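PDB 4OUA: proteolytically activated form of PPO4 Tyrosinase from Agaricus bisporus var. bisporus H97, which oxidises phenols at a copper centre, hydroxylating monophenols and turning the resulting o-diphenols into reactive o-quinones, the first step of melanin synthesis. Local coordinates for residues F50-I55 with S95-I100; T29-A34 with R127-D132. All blocks are in the same frame, centred on the assembly; numbering follows the deposited sequence.

Contact 1: residues F50-I55 with S95-I100; sequences FQLSGI and SIYEQI. With NA (sodium ion), chain E.
Leu52 has CG anti to its carbonyl carbon (chi1 -71°) and CD1 anti to CA (chi2 176°), and this chain reaches Ile100 and Tyr97. On the other helix, Ile100 has CG2 anti to its backbone N, and this methyl meets the leucine. Leu52 CD1 lies 3.5 Å from Ile100 CG2. The second branch works alongside it: Leu52 CD2 is 4.0 Å from Ile100 CG1. The two side chains meet at a slant, and both leucine methyls touch the isoleucine. Leu52 CD1 also approaches the Tyr97 ring obliquely, 4.1 Å from Tyr97 CD1. Ile96 completes the set, with its CG1 4.3 Å from Leu52 CD2. A single leucine thus packs against three residues of segment 95-100, and all four are buried. The contact between the side chains is apolar. Around it, Trp279 stacks on the Tyr97 ring, and the Leu52 carbonyl accepts a hydrogen bond from Tyr93 OH. Gly54 O binds a sodium ion at 2.0 Å, together with two waters, Gly57 O and Pro59 O. The two short helical segments run nearly antiparallel, at 170°, with axes 10.6 Å apart at closest approach. This is helix-to-helix core packing in the central domain of a tyrosinase, near the copper site, with the Leu52 side chain about 9 Å from that of His56: this copper ligand directly follows segment 50-55, and helix 86-109 also carries the copper ligand His90.

Contact 2: residues T29-A34 with R127-D132; sequences TLYIRA and RQPYWD
Tyr31 of helix 25-39 points its side chain at Gln128 and Pro129, two residues of the loop that follows helix 116-125. The CB of Tyr31 starts out toward that loop. CG stands anti to the backbone N, chi1 -168°, which extends the ring away from its own helix. Further out, CE1 passes 4.0 Å from Pro129 CD, an apolar contact made obliquely to the ring. CZ comes next and lies near the amide of Gln128. At the tip, the Tyr31 OH sits 3.6 Å from Gln128 CD, with both polar ends of the amide close by. The glutamine chain bends at chi2 (59°), and this bend brings its amide to the edge of the tyrosine ring. The ring and amide planes are 67° apart. Leu101 of helix 86-109 also touches the Tyr31 side chain. The loop has its own ties: Gln128 O accepts a hydrogen bond from Ser283 OG of helix 277-295. A leucine at Tyr31 would probably leave the Gln128 amide without its hydroxyl neighbour and open a gap beside the Pro129 ring. Chemically the contact is mixed, since one ring carbon, CE1, packs on the proline while a buried phenol hydroxyl meets a buried amide. Two polar groups that have left water are therefore placed side by side, with an apolar contact next to them.

From the N terminus, the chain first forms helix 25-39, which supplies one side of contact 2. Helix 49-54 follows and starts contact 1. The chain then makes a 39-residue excursion that includes His56 and His81 and the first turns of helix 86-109 with His90; residues 95-100 of that helix then close contact 1. Helix 116-125 comes next, and the loop at 127-132 returns to helix 25-39 to close contact 2. Contact 1 is therefore nested inside the larger loop. Contact 1 ties helix 49-54 to helix 86-109, and contact 2 ties helix 25-39 to the loop at 127-132. Glu98 joins the two: its OE2 probably accepts a hydrogen bond from Gln128 N, at 3.0 Å.

Contact 1: residues F50-I55 with S95-I100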
ATOM      1  N   PHE A  50      -3.004  13.222  -4.105  1.00 42.87           N
ATOM      2  CA  PHE A  50      -3.725  13.717  -2.937  1.00 37.90           C
ATOM      3  C   PHE A  50      -5.075  13.029  -2.761  1.00 36.33           C
ATOM      4  O   PHE A  50      -5.406  12.571  -1.667  1.00 39.82           O
ATOM      5  CB  PHE A  50      -3.923  15.232  -3.033  1.00 35.68           C
ATOM      6  CG  PHE A  50      -4.617  15.825  -1.842  1.00 33.60           C
ATOM      7  CD1 PHE A  50      -3.903  16.161  -0.705  1.00 30.07           C
ATOM      8  CD2 PHE A  50      -5.984  16.045  -1.858  1.00 30.99           C
ATOM      9  CE1 PHE A  50      -4.538  16.705   0.395  1.00 30.79           C
ATOM     10  CE2 PHE A  50      -6.625  16.590  -0.762  1.00 36.25           C
ATOM     11  CZ  PHE A  50      -5.900  16.920   0.366  1.00 35.29           C
ATOM     12  N   GLN A  51      -5.854  12.961  -3.835  1.00 35.65           N
ATOM     13  CA  GLN A  51      -7.172  12.341  -3.778  1.00 36.26           C
ATOM     14  C   GLN A  51      -7.070  10.831  -3.593  1.00 35.69           C
ATOM     15  O   GLN A  51      -7.926  10.218  -2.956  1.00 35.60           O
ATOM     16  CB  GLN A  51      -7.977  12.665  -5.038  1.00 32.28           C
ATOM     17  CG  GLN A  51      -8.514  14.087  -5.076  1.00 29.84           C
ATOM     18  CD  GLN A  51      -9.495  14.366  -3.953  1.00 28.46           C
ATOM     19  OE1 GLN A  51     -10.469  13.636  -3.769  1.00 34.42           O
ATOM     20  NE2 GLN A  51      -9.238  15.422  -3.190  1.00 31.61           N
ATOM     21  N   LEU A  52      -6.020  10.239  -4.153  1.00 35.24           N
ATOM     22  CA  LEU A  52      -5.791   8.806  -4.018  1.00 33.36           C
ATOM     23  C   LEU A  52      -5.459   8.438  -2.574  1.00 34.80           C
ATOM     24  O   LEU A  52      -6.011   7.484  -2.025  1.00 38.45           O
ATOM     25  CB  LEU A  52      -4.669   8.351  -4.954  1.00 31.77           C
ATOM     26  CG  LEU A  52      -4.996   8.351  -6.450  1.00 37.12           C
ATOM     27  CD1 LEU A  52      -3.774   7.972  -7.273  1.00 31.15           C
ATOM     28  CD2 LEU A  52      -6.158   7.413  -6.749  1.00 33.24           C
ATOM     29  N   SER A  53      -4.555   9.197  -1.963  1.00 34.60           N
ATOM     30  CA  SER A  53      -4.206   8.988  -0.564  1.00 32.92           C
ATOM     31  C   SER A  53      -5.321   9.491   0.342  1.00 37.44           C
ATOM     32  O   SER A  53      -5.500   9.003   1.457  1.00 44.40           O
ATOM     33  CB  SER A  53      -2.892   9.691  -0.222  1.00 29.48           C
ATOM     34  OG  SER A  53      -1.815   9.141  -0.960  1.00 26.60           O
ATOM     35  N   GLY A  54      -6.066  10.474  -0.151  1.00 34.86           N
ATOM     36  CA  GLY A  54      -7.169  11.047   0.595  1.00 35.09           C
ATOM     37  C   GLY A  54      -8.284  10.049   0.836  1.00 40.66           C
ATOM     38  O   GLY A  54      -9.088  10.218   1.747  1.00 45.44           O
ATOM     39  N   ILE A  55      -8.333   9.002   0.020  1.00 35.67           N
ATOM     40  CA  ILE A  55      -9.349   7.967   0.175  1.00 37.48           C
ATOM     41  C   ILE A  55      -9.236   7.279   1.532  1.00 43.55           C
ATOM     42  O   ILE A  55     -10.243   7.012   2.185  1.00 45.22           O
ATOM     43  CB  ILE A  55      -9.247   6.905  -0.933  1.00 37.37           C
ATOM     44  CG1 ILE A  55      -9.483   7.538  -2.304  1.00 33.30           C
ATOM     45  CG2 ILE A  55     -10.242   5.781  -0.684  1.00 35.35           C
ATOM     46  CD1 ILE A  55      -9.302   6.577  -3.456  1.00 27.36           C
ATOM     47  N   SER A  95      -4.669  -1.335  -5.777  1.00 33.02           N
ATOM     48  CA  SER A  95      -4.963  -1.583  -7.184  1.00 35.70           C
ATOM     49  C   SER A  95      -5.297  -0.300  -7.937  1.00 37.58           C
ATOM     50  O   SER A  95      -4.841  -0.100  -9.065  1.00 34.69           O
ATOM     51  CB  SER A  95      -6.113  -2.577  -7.316  1.00 30.54           C
ATOM     52  OG  SER A  95      -5.781  -3.804  -6.697  1.00 45.41           O
ATOM     53  N   ILE A  96      -6.098   0.562  -7.319  1.00 30.66           N
ATOM     54  CA  ILE A  96      -6.456   1.827  -7.945  1.00 31.72           C
ATOM     55  C   ILE A  96      -5.231   2.728  -8.015  1.00 34.26           C
ATOM     56  O   ILE A  96      -5.025   3.437  -9.000  1.00 33.61           O
ATOM     57  CB  ILE A  96      -7.590   2.548  -7.192  1.00 35.28           C
ATOM     58  CG1 ILE A  96      -8.030   3.793  -7.965  1.00 39.01           C
ATOM     59  CG2 ILE A  96      -7.159   2.914  -5.780  1.00 32.27           C
ATOM     60  CD1 ILE A  96      -8.494   3.497  -9.376  1.00 35.24           C
ATOM     61  N   TYR A  97      -4.413   2.685  -6.967  1.00 34.94           N
ATOM     62  CA  TYR A  97      -3.179   3.459  -6.927  1.00 31.51           C
ATOM     63  C   TYR A  97      -2.214   2.998  -8.011  1.00 30.32           C
ATOM     64  O   TYR A  97      -1.710   3.804  -8.790  1.00 32.12           O
ATOM     65  CB  TYR A  97      -2.513   3.342  -5.557  1.00 33.15           C
ATOM     66  CG  TYR A  97      -1.278   4.197  -5.407  1.00 30.00           C
ATOM     67  CD1 TYR A  97      -1.376   5.534  -5.049  1.00 33.35           C
ATOM     68  CD2 TYR A  97      -0.012   3.667  -5.621  1.00 30.10           C
ATOM     69  CE1 TYR A  97      -0.248   6.322  -4.907  1.00 37.00           C
ATOM     70  CE2 TYR A  97       1.122   4.446  -5.484  1.00 30.23           C
ATOM     71  CZ  TYR A  97       0.998   5.771  -5.124  1.00 36.16           C
ATOM     72  OH  TYR A  97       2.127   6.545  -4.989  1.00 36.98           O
ATOM     73  N   GLU A  98      -1.960   1.694  -8.042  1.00 32.14           N
ATOM     74  CA  GLU A  98      -1.102   1.088  -9.052  1.00 32.48           C
ATOM     75  C   GLU A  98      -1.621   1.384 -10.456  1.00 37.73           C
ATOM     76  O   GLU A  98      -0.841   1.622 -11.379  1.00 34.77           O
ATOM     77  CB  GLU A  98      -1.009  -0.422  -8.831  1.00 29.32           C
ATOM     78  CG  GLU A  98      -0.109  -1.143  -9.813  1.00 32.52           C
ATOM     79  CD  GLU A  98      -0.124  -2.647  -9.617  1.00 41.72           C
ATOM     80  OE1 GLU A  98      -1.228  -3.226  -9.516  1.00 41.75           O
ATOM     81  OE2 GLU A  98       0.968  -3.249  -9.560  1.00 43.69           O
ATOM     82  N   GLN A  99      -2.942   1.366 -10.605  1.00 33.00           N
ATOM     83  CA  GLN A  99      -3.585   1.681 -11.876  1.00 35.18           C
ATOM     84  C   GLN A  99      -3.293   3.118 -12.301  1.00 33.92           C
ATOM     85  O   GLN A  99      -2.734   3.359 -13.373  1.00 36.41           O
ATOM     86  CB  GLN A  99      -5.097   1.458 -11.777  1.00 38.43           C
ATOM     87  CG  GLN A  99      -5.886   1.953 -12.979  1.00 34.33           C
ATOM     88  CD  GLN A  99      -7.385   1.888 -12.754  1.00 37.59           C
ATOM     89  OE1 GLN A  99      -7.877   1.024 -12.028  1.00 35.05           O
ATOM     90  NE2 GLN A  99      -8.116   2.810 -13.369  1.00 42.29           N
ATOM     91  N   ILE A 100      -3.675   4.065 -11.452  1.00 30.11           N
ATOM     92  CA  ILE A 100      -3.458   5.480 -11.723  1.00 32.26           C
ATOM     93  C   ILE A 100      -1.978   5.795 -11.893  1.00 37.65           C
ATOM     94  O   ILE A 100      -1.600   6.609 -12.737  1.00 39.15           O
ATOM     95  CB  ILE A 100      -4.031   6.360 -10.600  1.00 30.68           C
ATOM     96  CG1 ILE A 100      -5.555   6.234 -10.553  1.00 35.31           C
ATOM     97  CG2 ILE A 100      -3.620   7.810 -10.796  1.00 32.74           C
ATOM     98  CD1 ILE A 100      -6.238   6.613 -11.852  1.00 38.28           C
TER
HETATM   99 NA    NA E 403     -10.968  10.600   2.482  1.00 41.51          NA
HETATM  100  O   HOH W   1     -11.712  10.260   0.247  1.00 38.62           O
HETATM  101  O   HOH W   2     -12.886   9.655   2.917  1.00 39.52           O

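Contact 2: residues T29-A34 with R127-D132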
ATOM      1  N   THR A  29      13.122   4.712 -12.930  1.00 32.76           N
ATOM      2  CA  THR A  29      12.952   5.995 -13.603  1.00 29.76           C
ATOM      3  C   THR A  29      11.479   6.324 -13.811  1.00 31.96           C
ATOM      4  O   THR A  29      11.044   7.450 -13.566  1.00 33.66           O
ATOM      5  CB  THR A  29      13.658   6.018 -14.970  1.00 31.68           C
ATOM      6  OG1 THR A  29      15.079   6.004 -14.781  1.00 29.81           O
ATOM      7  CG2 THR A  29      13.269   7.265 -15.746  1.00 31.79           C
ATOM      8  N   LEU A  30      10.716   5.337 -14.269  1.00 32.53           N
ATOM      9  CA  LEU A  30       9.294   5.531 -14.531  1.00 36.67           C
ATOM     10  C   LEU A  30       8.530   5.801 -13.243  1.00 32.47           C
ATOM     11  O   LEU A  30       7.568   6.568 -13.231  1.00 34.39           O
ATOM     12  CB  LEU A  30       8.705   4.313 -15.246  1.00 36.44           C
ATOM     13  CG  LEU A  30       9.061   4.153 -16.725  1.00 38.41           C
ATOM     14  CD1 LEU A  30       8.386   2.921 -17.313  1.00 36.11           C
ATOM     15  CD2 LEU A  30       8.677   5.403 -17.505  1.00 36.48           C
ATOM     16  N   TYR A  31       8.969   5.172 -12.159  1.00 32.72           N
ATOM     17  CA  TYR A  31       8.312   5.323 -10.868  1.00 31.34           C
ATOM     18  C   TYR A  31       8.563   6.712 -10.285  1.00 27.87           C
ATOM     19  O   TYR A  31       7.650   7.348  -9.760  1.00 26.49           O
ATOM     20  CB  TYR A  31       8.787   4.239  -9.896  1.00 26.69           C
ATOM     21  CG  TYR A  31       7.957   4.143  -8.637  1.00 28.14           C
ATOM     22  CD1 TYR A  31       6.739   3.474  -8.637  1.00 28.46           C
ATOM     23  CD2 TYR A  31       8.388   4.720  -7.450  1.00 28.43           C
ATOM     24  CE1 TYR A  31       5.974   3.382  -7.489  1.00 27.73           C
ATOM     25  CE2 TYR A  31       7.629   4.634  -6.296  1.00 28.46           C
ATOM     26  CZ  TYR A  31       6.423   3.963  -6.323  1.00 31.61           C
ATOM     27  OH  TYR A  31       5.661   3.874  -5.180  1.00 28.97           O
ATOM     28  N   ILE A  32       9.804   7.180 -10.384  1.00 28.93           N
ATOM     29  CA  ILE A  32      10.172   8.500  -9.883  1.00 29.70           C
ATOM     30  C   ILE A  32       9.493   9.609 -10.681  1.00 33.34           C
ATOM     31  O   ILE A  32       9.097  10.635 -10.126  1.00 31.65           O
ATOM     32  CB  ILE A  32      11.696   8.715  -9.925  1.00 32.09           C
ATOM     33  CG1 ILE A  32      12.413   7.646  -9.098  1.00 31.68           C
ATOM     34  CG2 ILE A  32      12.051  10.109  -9.430  1.00 29.81           C
ATOM     35  CD1 ILE A  32      12.049   7.659  -7.631  1.00 30.12           C
ATOM     36  N   ARG A  33       9.362   9.398 -11.986  1.00 32.77           N
ATOM     37  CA  ARG A  33       8.701  10.369 -12.849  1.00 33.16           C
ATOM     38  C   ARG A  33       7.194  10.388 -12.613  1.00 36.46           C
ATOM     39  O   ARG A  33       6.598  11.452 -12.443  1.00 34.08           O
ATOM     40  CB  ARG A  33       8.993  10.070 -14.320  1.00 30.80           C
ATOM     41  CG  ARG A  33      10.436  10.303 -14.735  1.00 30.68           C
ATOM     42  CD  ARG A  33      10.852  11.749 -14.507  1.00 30.98           C
ATOM     43  NE  ARG A  33      12.055  12.097 -15.260  1.00 37.26           N
ATOM     44  CZ  ARG A  33      12.672  13.274 -15.184  1.00 35.26           C
ATOM     45  NH1 ARG A  33      12.205  14.221 -14.382  1.00 27.66           N
ATOM     46  NH2 ARG A  33      13.759  13.501 -15.908  1.00 32.62           N
ATOM     47  N   ALA A  34       6.583   9.206 -12.602  1.00 34.21           N
ATOM     48  CA  ALA A  34       5.135   9.091 -12.474  1.00 30.81           C
ATOM     49  C   ALA A  34       4.661   9.512 -11.091  1.00 34.22           C
ATOM     50  O   ALA A  34       3.597  10.117 -10.948  1.00 41.68           O
ATOM     51  CB  ALA A  34       4.688   7.670 -12.775  1.00 33.62           C
ATOM     52  N   ARG A 127       4.567  -2.161 -11.926  1.00 31.35           N
ATOM     53  CA  ARG A 127       3.667  -2.507 -10.833  1.00 30.16           C
ATOM     54  C   ARG A 127       4.202  -1.936  -9.525  1.00 26.15           C
ATOM     55  O   ARG A 127       5.383  -1.606  -9.425  1.00 26.88           O
ATOM     56  CB  ARG A 127       3.505  -4.026 -10.721  1.00 34.70           C
ATOM     57  CG  ARG A 127       2.938  -4.702 -11.958  1.00 28.04           C
ATOM     58  CD  ARG A 127       1.485  -4.325 -12.184  1.00 29.40           C
ATOM     59  NE  ARG A 127       0.878  -5.122 -13.246  1.00 35.82           N
ATOM     60  CZ  ARG A 127       0.977  -4.840 -14.541  1.00 35.04           C
ATOM     61  NH1 ARG A 127       1.664  -3.779 -14.939  1.00 33.24           N
ATOM     62  NH2 ARG A 127       0.393  -5.619 -15.441  1.00 34.86           N
ATOM     63  N   GLN A 128       3.338  -1.824  -8.523  1.00 27.85           N
ATOM     64  CA  GLN A 128       3.745  -1.275  -7.234  1.00 30.70           C
ATOM     65  C   GLN A 128       4.658  -2.234  -6.473  1.00 33.15           C
ATOM     66  O   GLN A 128       4.229  -3.311  -6.057  1.00 32.03           O
ATOM     67  CB  GLN A 128       2.519  -0.936  -6.385  1.00 32.73           C
ATOM     68  CG  GLN A 128       2.855  -0.419  -4.991  1.00 38.40           C
ATOM     69  CD  GLN A 128       3.705   0.839  -5.018  1.00 32.03           C
ATOM     70  OE1 GLN A 128       4.724   0.929  -4.332  1.00 28.97           O
ATOM     71  NE2 GLN A 128       3.285   1.821  -5.807  1.00 30.97           N
ATOM     72  N   PRO A 129       5.928  -1.840  -6.286  1.00 33.85           N
ATOM     73  CA  PRO A 129       6.902  -2.644  -5.538  1.00 33.72           C
ATOM     74  C   PRO A 129       6.512  -2.784  -4.071  1.00 31.13           C
ATOM     75  O   PRO A 129       5.782  -1.940  -3.552  1.00 31.20           O
ATOM     76  CB  PRO A 129       8.201  -1.847  -5.686  1.00 29.66           C
ATOM     77  CG  PRO A 129       7.753  -0.445  -5.911  1.00 30.63           C
ATOM     78  CD  PRO A 129       6.496  -0.556  -6.726  1.00 32.32           C
ATOM     79  N   TYR A 130       6.989  -3.836  -3.414  1.00 35.18           N
ATOM     80  CA  TYR A 130       6.637  -4.069  -2.018  1.00 29.67           C
ATOM     81  C   TYR A 130       7.854  -3.969  -1.109  1.00 32.68           C
ATOM     82  O   TYR A 130       8.977  -4.272  -1.514  1.00 34.85           O
ATOM     83  CB  TYR A 130       5.962  -5.434  -1.846  1.00 27.12           C
ATOM     84  CG  TYR A 130       6.838  -6.620  -2.190  1.00 29.86           C
ATOM     85  CD1 TYR A 130       7.725  -7.144  -1.260  1.00 25.45           C
ATOM     86  CD2 TYR A 130       6.767  -7.224  -3.438  1.00 29.72           C
ATOM     87  CE1 TYR A 130       8.524  -8.227  -1.567  1.00 31.03           C
ATOM     88  CE2 TYR A 130       7.562  -8.309  -3.753  1.00 29.47           C
ATOM     89  CZ  TYR A 130       8.439  -8.806  -2.814  1.00 34.20           C
ATOM     90  OH  TYR A 130       9.233  -9.887  -3.121  1.00 38.59           O
ATOM     91  N   TRP A 131       7.609  -3.541   0.123  1.00 36.40           N
ATOM     92  CA  TRP A 131       8.652  -3.375   1.126  1.00 28.60           C
ATOM     93  C   TRP A 131       8.665  -4.573   2.074  1.00 24.67           C
ATOM     94  O   TRP A 131       7.881  -4.636   3.021  1.00 23.66           O
ATOM     95  CB  TRP A 131       8.424  -2.069   1.892  1.00 24.68           C
ATOM     96  CG  TRP A 131       9.398  -1.790   2.992  1.00 23.61           C
ATOM     97  CD1 TRP A 131      10.638  -2.334   3.159  1.00 27.65           C
ATOM     98  CD2 TRP A 131       9.203  -0.891   4.089  1.00 26.78           C
ATOM     99  NE1 TRP A 131      11.228  -1.827   4.293  1.00 30.20           N
ATOM    100  CE2 TRP A 131      10.365  -0.940   4.882  1.00 26.65           C
ATOM    101  CE3 TRP A 131       8.156  -0.050   4.478  1.00 25.41           C
ATOM    102  CZ2 TRP A 131      10.510  -0.180   6.038  1.00 22.99           C
ATOM    103  CZ3 TRP A 131       8.302   0.702   5.627  1.00 21.69           C
ATOM    104  CH2 TRP A 131       9.470   0.632   6.393  1.00 23.49           C
ATOM    105  N   ASP A 132       9.555  -5.526   1.810  1.00 23.09           N
ATOM    106  CA  ASP A 132       9.632  -6.751   2.601  1.00 28.15           C
ATOM    107  C   ASP A 132      10.137  -6.469   4.018  1.00 30.39           C
ATOM    108  O   ASP A 132      11.297  -6.730   4.341  1.00 27.65           O
ATOM    109  CB  ASP A 132      10.537  -7.770   1.908  1.00 29.30           C
ATOM    110  CG  ASP A 132      10.263  -9.194   2.351  1.00 31.56           C
ATOM    111  OD1 ASP A 132       9.731  -9.389   3.466  1.00 30.38           O
ATOM    112  OD2 ASP A 132      10.583 -10.122   1.578  1.00 32.46           O
TER